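2S Albumin protein (Dolichos, PDB 6IX1) is of unsettled biochemical function but is probably a seed storage albumin, built as a hemopexin-type four-bladed beta-propeller. Local coordinates at residues V25-T30 with W216-D221; P50-T55 with D93-G98; Y184-A189 with R210-G215. All blocks are in the same frame, centred on the assembly; numbering follows the deposited sequence. Where two conformers were deposited one is given.

Contact 1 of 3, residues V25-T30 with W216-D221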
ATOM      1  N   VAL A  25      -1.319  11.588  -5.347  1.00  6.84           N
ATOM      2  CA  VAL A  25      -0.062  12.321  -5.571  1.00  8.33           C
ATOM      3  C   VAL A  25       1.027  11.320  -5.818  1.00  7.98           C
ATOM      4  O   VAL A  25       0.949  10.134  -5.421  1.00  8.39           O
ATOM      5  CB  VAL A  25       0.338  13.301  -4.467  1.00  9.37           C
ATOM      6  CG1 VAL A  25      -0.614  14.487  -4.423  1.00 10.62           C
ATOM      7  CG2 VAL A  25       0.516  12.617  -3.164  1.00  9.14           C
ATOM      8  N   ARG A  26       2.066  11.749  -6.490  1.00  7.47           N
ATOM      9  CA  ARG A  26       3.318  11.019  -6.624  1.00  6.71           C
ATOM     10  C   ARG A  26       4.365  11.878  -5.918  1.00  6.78           C
ATOM     11  O   ARG A  26       4.453  13.094  -6.200  1.00  7.83           O
ATOM     12  CB  ARG A  26       3.681  10.797  -8.084  1.00  7.89           C
ATOM     13  CG  ARG A  26       4.990  10.069  -8.233  1.00  8.11           C
ATOM     14  CD  ARG A  26       5.134   9.623  -9.685  1.00  8.07           C
ATOM     15  NE  ARG A  26       4.953  10.736 -10.608  1.00  9.23           N
ATOM     16  CZ  ARG A  26       5.839  11.515 -11.161  1.00  8.43           C
ATOM     17  NH1 ARG A  26       7.072  11.210 -11.173  1.00  7.12           N
ATOM     18  NH2 ARG A  26       5.347  12.520 -11.820  1.00  7.03           N
ATOM     19  N   VAL A  27       5.130  11.330  -4.994  1.00  7.19           N
ATOM     20  CA  VAL A  27       6.088  12.041  -4.153  1.00  6.75           C
ATOM     21  C   VAL A  27       7.486  11.456  -4.321  1.00  6.37           C
ATOM     22  O   VAL A  27       7.604  10.187  -4.386  1.00  7.50           O
ATOM     23  CB  VAL A  27       5.582  11.944  -2.676  1.00  6.79           C
ATOM     24  CG1 VAL A  27       6.627  12.498  -1.704  1.00  8.05           C
ATOM     25  CG2 VAL A  27       4.254  12.665  -2.456  1.00  8.64           C
ATOM     26  N   TYR A  28       8.474  12.331  -4.339  1.00  7.75           N
ATOM     27  CA  TYR A  28       9.896  11.986  -4.318  1.00  6.16           C
ATOM     28  C   TYR A  28      10.298  12.081  -2.860  1.00  7.45           C
ATOM     29  O   TYR A  28      10.369  13.194  -2.298  1.00  8.98           O
ATOM     30  CB  TYR A  28      10.632  13.006  -5.199  1.00  6.42           C
ATOM     31  CG  TYR A  28      12.044  12.661  -5.599  1.00  9.96           C
ATOM     32  CD1 TYR A  28      12.382  11.393  -5.989  1.00  8.10           C
ATOM     33  CD2 TYR A  28      12.953  13.695  -5.867  1.00 11.65           C
ATOM     34  CE1 TYR A  28      13.595  11.120  -6.574  1.00 10.42           C
ATOM     35  CE2 TYR A  28      14.197  13.402  -6.369  1.00 12.72           C
ATOM     36  CZ  TYR A  28      14.494  12.141  -6.814  1.00 10.84           C
ATOM     37  OH  TYR A  28      15.764  11.894  -7.342  1.00 14.28           O
ATOM     38  N   TYR A  29      10.527  10.948  -2.216  1.00  7.20           N
ATOM     39  CA  TYR A  29      10.597  10.900  -0.721  1.00  7.73           C
ATOM     40  C   TYR A  29      12.038  10.716  -0.275  1.00  7.40           C
ATOM     41  O   TYR A  29      12.891  10.217  -0.992  1.00  7.58           O
ATOM     42  CB  TYR A  29       9.631   9.875  -0.109  1.00  8.95           C
ATOM     43  CG  TYR A  29       9.919   8.467  -0.428  1.00  7.69           C
ATOM     44  CD1 TYR A  29       9.507   7.889  -1.608  1.00  8.51           C
ATOM     45  CD2 TYR A  29      10.538   7.690   0.545  1.00  8.28           C
ATOM     46  CE1 TYR A  29       9.756   6.561  -1.856  1.00  7.67           C
ATOM     47  CE2 TYR A  29      10.854   6.386   0.258  1.00  8.26           C
ATOM     48  CZ  TYR A  29      10.468   5.809  -0.943  1.00  8.06           C
ATOM     49  OH  TYR A  29      10.793   4.487  -1.106  1.00  7.83           O
ATOM     50  N   THR A  30      12.194  11.023   1.006  1.00  7.31           N
ATOM     51  CA  THR A  30      13.533  11.171   1.598  1.00  8.71           C
ATOM     52  C   THR A  30      13.506  10.484   2.956  1.00  8.94           C
ATOM     53  O   THR A  30      13.082  11.044   3.953  1.00  9.19           O
ATOM     54  CB  THR A  30      13.962  12.628   1.697  1.00  9.34           C
ATOM     55  OG1 THR A  30      13.032  13.373   2.522  1.00  9.37           O
ATOM     56  CG2 THR A  30      14.081  13.219   0.309  1.00  9.79           C
ATOM     57  N   TRP A 216       6.014  14.187   6.807  1.00  8.10           N
ATOM     58  CA  TRP A 216       5.752  14.404   5.353  1.00  8.16           C
ATOM     59  C   TRP A 216       5.093  15.760   5.137  1.00  7.98           C
ATOM     60  O   TRP A 216       3.961  15.875   4.696  1.00  8.61           O
ATOM     61  CB  TRP A 216       4.836  13.292   4.847  1.00  8.27           C
ATOM     62  CG  TRP A 216       5.497  11.939   4.911  1.00  8.64           C
ATOM     63  CD1 TRP A 216       5.610  11.125   6.018  1.00 10.65           C
ATOM     64  CD2 TRP A 216       6.019  11.175   3.826  1.00  7.64           C
ATOM     65  NE1 TRP A 216       6.239   9.959   5.691  1.00 10.52           N
ATOM     66  CE2 TRP A 216       6.491   9.944   4.347  1.00  7.70           C
ATOM     67  CE3 TRP A 216       6.059  11.372   2.449  1.00  7.18           C
ATOM     68  CZ2 TRP A 216       7.034   8.963   3.550  1.00  9.22           C
ATOM     69  CZ3 TRP A 216       6.648  10.429   1.667  1.00  8.27           C
ATOM     70  CH2 TRP A 216       7.117   9.237   2.192  1.00  8.88           C
ATOM     71  N   PRO A 217       5.760  16.864   5.553  1.00  7.52           N
ATOM     72  CA  PRO A 217       5.107  18.150   5.476  1.00  8.02           C
ATOM     73  C   PRO A 217       4.704  18.637   4.079  1.00  7.95           C
ATOM     74  O   PRO A 217       3.871  19.518   3.952  1.00  9.28           O
ATOM     75  CB  PRO A 217       6.055  19.107   6.160  1.00 10.84           C
ATOM     76  CG  PRO A 217       7.404  18.408   6.041  1.00 10.50           C
ATOM     77  CD  PRO A 217       7.090  16.921   6.167  1.00  8.77           C
ATOM     78  N   CYS A 218       5.243  17.991   3.058  1.00  8.61           N
ATOM     79  CA  CYS A 218       4.878  18.388   1.684  1.00  8.61           C
ATOM     80  C   CYS A 218       3.405  18.076   1.411  1.00  8.88           C
ATOM     81  O   CYS A 218       2.878  18.583   0.424  1.00  8.71           O
ATOM     82  CB  CYS A 218       5.793  17.794   0.593  1.00  9.67           C
ATOM     83  SG  CYS A 218       5.532  15.994   0.328  1.00 10.42           S
ATOM     84  N   LEU A 219       2.775  17.265   2.267  1.00  8.67           N
ATOM     85  CA  LEU A 219       1.366  16.901   2.121  1.00  9.19           C
ATOM     86  C   LEU A 219       0.424  17.833   2.878  1.00  7.69           C
ATOM     87  O   LEU A 219      -0.764  17.589   2.794  1.00  8.39           O
ATOM     88  CB  LEU A 219       1.156  15.476   2.574  1.00  8.91           C
ATOM     89  CG  LEU A 219       1.979  14.423   1.812  1.00  9.22           C
ATOM     90  CD1 LEU A 219       1.657  13.079   2.406  1.00 11.40           C
ATOM     91  CD2 LEU A 219       1.765  14.465   0.288  1.00 11.95           C
ATOM     92  N   ARG A 220       0.977  18.856   3.531  1.00  8.29           N
ATOM     93  CA  ARG A 220       0.139  19.640   4.455  1.00  9.84           C
ATOM     94  C   ARG A 220      -0.944  20.497   3.778  1.00 11.23           C
ATOM     95  O   ARG A 220      -1.895  20.904   4.485  1.00 12.08           O
ATOM     96  CB  ARG A 220       1.002  20.512   5.353  1.00 12.46           C
ATOM     97  CG  ARG A 220       1.668  21.673   4.669  1.00 15.67           C
ATOM     98  CD  ARG A 220       2.687  22.321   5.546  1.00 18.23           C
ATOM     99  NE  ARG A 220       3.248  23.507   4.928  1.00 16.92           N
ATOM    100  CZ  ARG A 220       4.151  23.448   3.976  1.00 17.17           C
ATOM    101  NH1 ARG A 220       4.578  22.278   3.512  1.00 16.65           N
ATOM    102  NH2 ARG A 220       4.647  24.567   3.477  1.00 17.85           N
ATOM    103  N   ASP A 221      -0.901  20.740   2.491  1.00 11.10           N
ATOM    104  CA  ASP A 221      -1.939  21.525   1.794  1.00 11.39           C
ATOM    105  C   ASP A 221      -3.013  20.635   1.199  1.00 12.12           C
ATOM    106  O   ASP A 221      -4.037  21.157   0.688  1.00 16.92           O
ATOM    107  CB  ASP A 221      -1.332  22.463   0.742  1.00 11.63           C
ATOM    108  CG  ASP A 221      -0.517  23.534   1.460  1.00 14.78           C
ATOM    109  OD1 ASP A 221      -0.914  23.988   2.553  1.00 17.93           O
ATOM    110  OD2 ASP A 221       0.484  23.908   0.873  1.00 21.19           O
TER
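Val27 divides its two methyls between residues of the 216-221 turn. CG1, anti to the backbone N (chi1 172°), meets the Trp216 ring at its edge, near the ring plane, with CZ3 4.0 Å away; Cys218 SG lies 4.2 Å from the same methyl. CG2 of Val27 turns to Leu219 CD2 at 4.1 Å, and Val25 CG2 reaches that leucine methyl at 4.1 Å as well, so one branch of Leu219 serves two valines two positions apart on the strand. No hydrogen bond crosses between the segments.

In the aromatic part Tyr29 touches mainly through CB, 3.5 Å from Trp216 CH2. The two side chains run alongside each other, but ring centroids 6.0 Å apart and planes at 32° describe an oblique pair. Trp216 also makes edge-to-face pairs with Phe18, Tyr184 and Tyr191, and the Tyr29 hydroxyl is hydrogen-bonded to His178 ND1.

Hydrogen bonds shape the turn itself: Leu219 N donates to Trp216 O, while Arg220 N and NH1 reach Pro217 O from opposite faces of its plane. This apolar seam between strand 23-28 of the first sheet and the chain after helix 212-215 is the ring closure expected of a hemopexin-type propeller.

Contact 2 of 3, residues P50-T55 with D93-G98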
ATOM      1  N   PRO A  50      -5.651   6.783 -17.122  1.00 15.08           N
ATOM      2  CA  PRO A  50      -6.858   6.704 -17.925  1.00 13.98           C
ATOM      3  C   PRO A  50      -7.380   5.287 -18.111  1.00 13.18           C
ATOM      4  O   PRO A  50      -8.584   5.117 -18.334  1.00 14.84           O
ATOM      5  CB  PRO A  50      -6.501   7.390 -19.227  1.00 19.41           C
ATOM      6  CG  PRO A  50      -5.414   8.353 -18.861  1.00 17.74           C
ATOM      7  CD  PRO A  50      -4.644   7.686 -17.741  1.00 12.74           C
ATOM      8  N   SER A  51      -6.513   4.295 -18.019  1.00 12.53           N
ATOM      9  CA  SER A  51      -6.940   2.870 -18.091  1.00 15.15           C
ATOM     10  C   SER A  51      -7.983   2.575 -17.011  1.00 13.76           C
ATOM     11  O   SER A  51      -8.729   1.602 -17.176  1.00 16.68           O
ATOM     12  CB  SER A  51      -5.759   1.920 -18.027  1.00 13.84           C
ATOM     13  OG  SER A  51      -5.079   1.987 -16.815  1.00 16.40           O
ATOM     14  N   LEU A  52      -8.012   3.334 -15.919  1.00 13.44           N
ATOM     15  CA  LEU A  52      -8.895   3.096 -14.775  1.00 13.41           C
ATOM     16  C   LEU A  52     -10.144   3.973 -14.841  1.00 14.30           C
ATOM     17  O   LEU A  52     -11.008   3.884 -13.970  1.00 14.91           O
ATOM     18  CB  LEU A  52      -8.102   3.367 -13.494  1.00 16.02           C
ATOM     19  CG  LEU A  52      -6.863   2.509 -13.304  1.00 15.29           C
ATOM     20  CD1 LEU A  52      -6.206   2.849 -11.951  1.00 15.84           C
ATOM     21  CD2 LEU A  52      -7.293   1.072 -13.350  1.00 19.26           C
ATOM     22  N   ALA A  53     -10.244   4.882 -15.808  1.00 16.71           N
ATOM     23  CA  ALA A  53     -11.427   5.762 -15.922  1.00 16.33           C
ATOM     24  C   ALA A  53     -12.676   4.896 -16.057  1.00 15.82           C
ATOM     25  O   ALA A  53     -12.627   3.909 -16.757  1.00 21.42           O
ATOM     26  CB  ALA A  53     -11.275   6.715 -17.060  1.00 18.85           C
ATOM     27  N   GLY A  54     -13.749   5.267 -15.345  1.00 20.55           N
ATOM     28  CA  GLY A  54     -15.006   4.536 -15.363  1.00 24.00           C
ATOM     29  C   GLY A  54     -15.008   3.289 -14.518  1.00 25.90           C
ATOM     30  O   GLY A  54     -15.986   2.572 -14.617  1.00 29.15           O
ATOM     31  N   THR A  55     -13.975   3.004 -13.742  1.00 20.43           N
ATOM     32  CA  THR A  55     -13.914   1.831 -12.845  1.00 19.91           C
ATOM     33  C   THR A  55     -14.034   2.294 -11.391  1.00 17.15           C
ATOM     34  O   THR A  55     -13.937   3.499 -11.058  1.00 17.44           O
ATOM     35  CB  THR A  55     -12.627   1.039 -13.019  1.00 21.82           C
ATOM     36  OG1 THR A  55     -11.583   1.795 -12.408  1.00 18.12           O
ATOM     37  CG2 THR A  55     -12.295   0.683 -14.455  1.00 20.57           C
ATOM     38  N   ASP A  93      -0.225   3.534 -19.357  1.00 12.88           N
ATOM     39  CA  ASP A  93      -0.784   2.654 -18.283  1.00 11.16           C
ATOM     40  C   ASP A  93      -1.846   1.728 -18.902  1.00 12.82           C
ATOM     41  O   ASP A  93      -2.583   2.081 -19.847  1.00 14.43           O
ATOM     42  CB  ASP A  93      -1.412   3.471 -17.145  1.00 12.92           C
ATOM     43  CG  ASP A  93      -2.561   4.353 -17.648  1.00 14.55           C
ATOM     44  OD1 ASP A  93      -2.203   5.329 -18.391  1.00 18.53           O
ATOM     45  OD2 ASP A  93      -3.735   4.187 -17.292  1.00 15.86           O
ATOM     46  N   LYS A  94      -2.017   0.549 -18.332  0.50 11.54           N
ATOM     47  CA  LYS A  94      -3.039  -0.364 -18.854  0.50 11.05           C
ATOM     48  C   LYS A  94      -3.361  -1.399 -17.774  0.50 10.50           C
ATOM     49  O   LYS A  94      -2.496  -1.765 -16.944  0.50  9.18           O
ATOM     50  CB  LYS A  94      -2.542  -1.036 -20.129  0.50 12.91           C
ATOM     51  CG  LYS A  94      -1.203  -1.720 -19.919  0.50 15.06           C
ATOM     52  CD  LYS A  94      -0.763  -2.666 -21.038  0.50 16.17           C
ATOM     53  CE  LYS A  94      -1.827  -3.666 -21.437  0.50 16.29           C
ATOM     54  NZ  LYS A  94      -1.431  -4.554 -22.567  0.50 15.75           N
ATOM     55  N   ILE A  95      -4.576  -1.912 -17.870  1.00 10.77           N
ATOM     56  CA  ILE A  95      -5.053  -3.004 -17.012  1.00 10.54           C
ATOM     57  C   ILE A  95      -4.540  -4.300 -17.609  1.00 11.35           C
ATOM     58  O   ILE A  95      -4.907  -4.621 -18.799  1.00 15.42           O
ATOM     59  CB  ILE A  95      -6.558  -3.000 -16.862  1.00 10.88           C
ATOM     60  CG1 ILE A  95      -7.073  -1.710 -16.236  1.00 11.07           C
ATOM     61  CG2 ILE A  95      -6.961  -4.241 -16.104  1.00 10.94           C
ATOM     62  CD1 ILE A  95      -8.550  -1.638 -16.054  1.00 14.91           C
ATOM     63  N   LEU A  96      -3.737  -5.033 -16.864  1.00 10.71           N
ATOM     64  CA  LEU A  96      -3.226  -6.361 -17.259  1.00 11.44           C
ATOM     65  C   LEU A  96      -4.180  -7.517 -16.873  1.00 12.99           C
ATOM     66  O   LEU A  96      -4.185  -8.557 -17.607  1.00 14.70           O
ATOM     67  CB  LEU A  96      -1.878  -6.587 -16.571  1.00 13.10           C
ATOM     68  CG  LEU A  96      -0.812  -5.578 -16.898  1.00 13.09           C
ATOM     69  CD1 LEU A  96       0.374  -5.788 -15.993  1.00 14.69           C
ATOM     70  CD2 LEU A  96      -0.487  -5.617 -18.407  1.00 18.01           C
ATOM     71  N   SER A  97      -4.957  -7.390 -15.813  0.50 11.33           N
ATOM     72  CA  SER A  97      -5.870  -8.474 -15.383  0.50 13.48           C
ATOM     73  C   SER A  97      -7.015  -7.814 -14.629  0.50 10.50           C
ATOM     74  O   SER A  97      -6.750  -6.909 -13.873  0.50  9.64           O
ATOM     75  CB  SER A  97      -5.155  -9.551 -14.541  0.50 13.62           C
ATOM     76  OG  SER A  97      -6.011 -10.594 -14.121  0.50 17.22           O
ATOM     77  N   GLY A  98      -8.233  -8.324 -14.775  1.00 11.18           N
ATOM     78  CA  GLY A  98      -9.426  -7.747 -14.151  1.00 13.14           C
ATOM     79  C   GLY A  98      -9.947  -6.534 -14.932  1.00 10.44           C
ATOM     80  O   GLY A  98      -9.610  -6.410 -16.132  1.00 11.78           O
TER
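Ser51 is held through two of its own atoms by a single carboxylate oxygen, Asp93 OD2. Ser51 N donates to Asp93 OD2 over 2.9 Å, with an N-H...O angle of 155°, arriving on the syn side. Ser51 OG donates to Asp93 OD2 over 2.6 Å, but from the anti side. Both donors stand somewhat out of the carboxylate plane. OG of Ser51 sits between the backbone N and the carbonyl carbon (chi1 64°), which brings the hydroxyl round to the side of its own N-H and lets both converge on OD2. Two donors converging on OD2, one from each side, probably limit the rotation of the carboxylate. Pro50 adds no hydrogen bond, having no N-H, yet the Pro50 and Asp93 side chains cross at about a right angle, with Pro50 CD 3.5 Å from Asp93 OD1.

Beside this polar grip lie van der Waals contacts. Ser51 CB rests 3.6 Å from Lys94 CA, and Ile95 extends CD1 to within 3.4 Å of Ser51 O. The apolar pair is Leu52 CD2 with Ile95 CG1 at 4.0 Å, the two side chains slanting across each other.

The next shell fixes both backbones. Ala53 N bonds back to Pro50 O across the 3-10 segment 50-52, and a type II beta turn from Leu52 to Thr55 follows, its third position taken by Gly54 with phi 78°. Leu52 O accepts both Thr55 N and Thr55 OG1, the latter at 2.7 Å. In the other segment, Lys94 is backbone hydrogen-bonded to Asp85 of strand 80-85, and Leu96 and Ser97 both face Tyr83 in a classic beta bulge. The contact thus ties the linker between the first and second sheets to the bulged outer strand of the second, at the rim of a hemopexin-type beta-propeller.

Contact 3 of 3, residues Y184-A189 with R210-G215. With SO4 (sulfate ion), chain D.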
ATOM      1  N   TYR A 184       6.731   1.755   5.423  1.00  7.42           N
ATOM      2  CA  TYR A 184       5.957   2.819   6.072  1.00  6.96           C
ATOM      3  C   TYR A 184       4.542   2.279   6.288  1.00  7.35           C
ATOM      4  O   TYR A 184       3.938   1.765   5.356  1.00  6.83           O
ATOM      5  CB  TYR A 184       5.895   4.055   5.189  1.00  7.66           C
ATOM      6  CG  TYR A 184       7.184   4.752   5.064  1.00  6.39           C
ATOM      7  CD1 TYR A 184       8.090   4.403   4.091  1.00  7.58           C
ATOM      8  CD2 TYR A 184       7.546   5.749   5.950  1.00  8.51           C
ATOM      9  CE1 TYR A 184       9.338   5.014   4.040  1.00  7.86           C
ATOM     10  CE2 TYR A 184       8.784   6.358   5.900  1.00  7.20           C
ATOM     11  CZ  TYR A 184       9.669   6.053   4.887  1.00  7.87           C
ATOM     12  OH  TYR A 184      10.910   6.620   4.805  1.00  9.39           O
ATOM     13  N   LEU A 185       4.060   2.442   7.525  1.00  6.74           N
ATOM     14  CA  LEU A 185       2.686   1.983   7.886  1.00  6.88           C
ATOM     15  C   LEU A 185       1.932   3.273   8.292  1.00  6.73           C
ATOM     16  O   LEU A 185       2.435   4.102   9.036  1.00  8.45           O
ATOM     17  CB  LEU A 185       2.711   1.025   9.093  1.00  8.20           C
ATOM     18  CG  LEU A 185       3.705  -0.128   9.004  1.00  8.20           C
ATOM     19  CD1 LEU A 185       3.536  -0.963  10.269  1.00  8.37           C
ATOM     20  CD2 LEU A 185       3.409  -1.011   7.784  1.00  9.12           C
ATOM     21  N   PHE A 186       0.731   3.369   7.778  1.00  6.82           N
ATOM     22  CA  PHE A 186      -0.124   4.536   8.032  1.00  7.07           C
ATOM     23  C   PHE A 186      -1.445   4.068   8.670  1.00  7.13           C
ATOM     24  O   PHE A 186      -2.006   3.077   8.278  1.00  8.27           O
ATOM     25  CB  PHE A 186      -0.483   5.232   6.710  1.00  6.83           C
ATOM     26  CG  PHE A 186       0.702   5.756   5.954  1.00  6.47           C
ATOM     27  CD1 PHE A 186       1.414   4.996   5.095  1.00  7.10           C
ATOM     28  CD2 PHE A 186       1.158   7.013   6.179  1.00  7.40           C
ATOM     29  CE1 PHE A 186       2.548   5.503   4.463  1.00  7.57           C
ATOM     30  CE2 PHE A 186       2.292   7.579   5.628  1.00  7.93           C
ATOM     31  CZ  PHE A 186       2.982   6.795   4.735  1.00  7.98           C
ATOM     32  N   LYS A 187      -1.919   4.832   9.618  1.00  8.53           N
ATOM     33  CA  LYS A 187      -3.181   4.531  10.321  1.00  9.39           C
ATOM     34  C   LYS A 187      -3.775   5.880  10.738  1.00 10.44           C
ATOM     35  O   LYS A 187      -3.162   6.602  11.558  1.00 11.59           O
ATOM     36  CB  LYS A 187      -2.960   3.626  11.533  1.00 12.24           C
ATOM     37  CG  LYS A 187      -4.143   3.353  12.458  1.00 15.90           C
ATOM     38  CD  LYS A 187      -5.113   2.551  11.776  1.00 17.36           C
ATOM     39  CE  LYS A 187      -6.037   1.749  12.721  1.00 18.89           C
ATOM     40  NZ  LYS A 187      -5.523   0.724  13.727  1.00 22.30           N
ATOM     41  N   GLY A 188      -4.898   6.208  10.124  1.00 11.15           N
ATOM     42  CA  GLY A 188      -5.491   7.529  10.282  1.00 11.44           C
ATOM     43  C   GLY A 188      -4.498   8.631  10.034  1.00 10.74           C
ATOM     44  O   GLY A 188      -3.828   8.592   8.990  1.00 12.39           O
ATOM     45  N   ALA A 189      -4.333   9.470  11.039  1.00  9.36           N
ATOM     46  CA  ALA A 189      -3.477  10.675  10.965  1.00 11.23           C
ATOM     47  C   ALA A 189      -1.979  10.381  11.153  1.00 11.25           C
ATOM     48  O   ALA A 189      -1.150  11.300  10.958  1.00 10.93           O
ATOM     49  CB  ALA A 189      -3.956  11.608  12.058  1.00 15.80           C
ATOM     50  N   ARG A 210       4.191   8.930  14.712  1.00 10.62           N
ATOM     51  CA  ARG A 210       4.019  10.386  14.660  1.00 12.07           C
ATOM     52  C   ARG A 210       3.020  10.739  13.591  1.00  9.01           C
ATOM     53  O   ARG A 210       2.689   9.984  12.710  1.00  9.31           O
ATOM     54  CB  ARG A 210       5.363  11.053  14.373  1.00 21.07           C
ATOM     55  CG  ARG A 210       5.904  10.704  13.016  1.00 21.07           C
ATOM     56  CD  ARG A 210       7.401  10.893  12.835  1.00 27.72           C
ATOM     57  NE  ARG A 210       7.778  12.293  12.728  1.00 26.80           N
ATOM     58  CZ  ARG A 210       8.743  12.743  11.958  1.00 22.60           C
ATOM     59  NH1 ARG A 210       9.401  11.955  11.123  1.00 18.25           N
ATOM     60  NH2 ARG A 210       9.018  14.013  11.997  1.00 23.51           N
ATOM     61  N   PRO A 211       2.464  11.968  13.660  1.00  9.60           N
ATOM     62  CA  PRO A 211       1.549  12.436  12.636  1.00  9.11           C
ATOM     63  C   PRO A 211       2.219  12.489  11.250  1.00  8.57           C
ATOM     64  O   PRO A 211       3.410  12.885  11.116  1.00  8.83           O
ATOM     65  CB  PRO A 211       1.174  13.851  13.079  1.00 10.15           C
ATOM     66  CG  PRO A 211       1.364  13.801  14.590  1.00 12.16           C
ATOM     67  CD  PRO A 211       2.631  12.954  14.745  1.00 13.54           C
ATOM     68  N   ILE A 212       1.499  12.035  10.256  1.00  8.10           N
ATOM     69  CA  ILE A 212       1.983  12.016   8.852  1.00  8.16           C
ATOM     70  C   ILE A 212       2.508  13.392   8.505  1.00  8.84           C
ATOM     71  O   ILE A 212       3.568  13.497   7.906  1.00 10.50           O
ATOM     72  CB  ILE A 212       0.817  11.637   7.953  1.00  8.34           C
ATOM     73  CG1 ILE A 212       0.408  10.158   8.149  1.00  8.84           C
ATOM     74  CG2 ILE A 212       1.202  11.879   6.496  1.00 10.44           C
ATOM     75  CD1 ILE A 212      -0.932   9.761   7.572  1.00 11.64           C
ATOM     76  N   LEU A 213       1.734  14.455   8.806  1.00  8.71           N
ATOM     77  CA  LEU A 213       2.134  15.805   8.351  1.00  9.78           C
ATOM     78  C   LEU A 213       3.378  16.296   9.070  1.00 10.71           C
ATOM     79  O   LEU A 213       4.010  17.248   8.600  1.00 13.46           O
ATOM     80  CB  LEU A 213       0.937  16.715   8.495  1.00 10.82           C
ATOM     81  CG  LEU A 213      -0.208  16.386   7.553  1.00 12.29           C
ATOM     82  CD1 LEU A 213      -1.287  17.442   7.720  1.00 15.19           C
ATOM     83  CD2 LEU A 213       0.297  16.299   6.115  1.00 13.63           C
ATOM     84  N   ASP A 214       3.774  15.703  10.172  1.00  9.62           N
ATOM     85  CA  ASP A 214       5.058  16.054  10.770  1.00  9.82           C
ATOM     86  C   ASP A 214       6.240  15.463  10.017  1.00  9.39           C
ATOM     87  O   ASP A 214       7.292  16.084   9.893  1.00 12.22           O
ATOM     88  CB  ASP A 214       5.072  15.689  12.247  1.00 11.24           C
ATOM     89  CG  ASP A 214       4.041  16.548  13.032  1.00 17.13           C
ATOM     90  OD1 ASP A 214       3.702  17.642  12.611  1.00 20.51           O
ATOM     91  OD2 ASP A 214       3.534  16.119  14.027  1.00 24.51           O
ATOM     92  N   GLY A 215       6.082  14.234   9.549  1.00  8.49           N
ATOM     93  CA  GLY A 215       7.174  13.555   8.815  1.00  8.83           C
ATOM     94  C   GLY A 215       7.189  13.830   7.314  1.00  8.23           C
ATOM     95  O   GLY A 215       8.220  13.740   6.683  1.00  9.25           O
TER
HETATM   96  S   SO4 D 301      10.643   9.176   7.639  1.00  8.85           S
HETATM   97  O1  SO4 D 301      11.439  10.278   8.055  1.00 10.99           O
HETATM   98  O2  SO4 D 301      11.448   8.415   6.747  1.00 10.66           O
HETATM   99  O3  SO4 D 301       9.531   9.609   6.964  1.00 10.82           O
HETATM  100  O4  SO4 D 301      10.201   8.356   8.732  1.00 12.92           O
HETATM  101  O   HOH W   1      -0.890  14.061   9.995  1.00 11.27           O
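A backbone hydrogen bond backed by an apolar side-chain contact joins Ala189, in the hairpin turn after strand 182-187, to Ile212 at the start of helix 212-215. Ile212 N donates to Ala189 O over 2.8 Å, almost straight at 171° and in the carbonyl plane. Water 1 donates to that same oxygen and accepts from Leu213 N, while Pro211, at the N-cap position, sends its CA-H there too, with CA 3.4 Å from Ala189 O. Ile212 CG1 lies anti to the carbonyl carbon (chi1 -70°), which turns this branch toward Phe186; the side chains cross at about a right angle, Ile212 CD1 3.7 Å from Phe186 CD2 and near the ring plane. Ile212 CD1 also lies 3.4 Å from Gly188 O.

Strands 182-187 and 204-211 belong to the fourth sheet of the propeller, so the Ile212 N bond joins the turn after an inner strand to the place where an outermost strand becomes helix. Two residues before Phe186, Tyr184 OH donates to O2 of a sulfate, probably from the crystallisation liquor, over 2.7 Å. A phenylalanine here would lack the hydroxyl and would probably leave the sulfate less firmly held, on partners such as Gly32 N and Tyr191 OH.

In the fold
Contacts 1 and 3 are neighbours, with centres 12 Å apart, and they touch directly: Leu213 packs on the backbone at Leu219 and Arg220, and Trp216 meets Tyr184. Their second segments follow one another without a break, 210-215 leading through helix 212-215 into 216-221. Contact 2 lies apart, its centre 25 Å from that of contact 1 and 29 Å from that of contact 3. Along the chain, contacts 2 and 3 come in series, both nested within the long loop closed by contact 1. Contact 1 brings the chain leaving the fourth sheet against strand 23-28 of the first, consistent with closing the propeller ring; contact 2 joins the first-to-second linker to the second sheet, and contact 3 lies within the fourth.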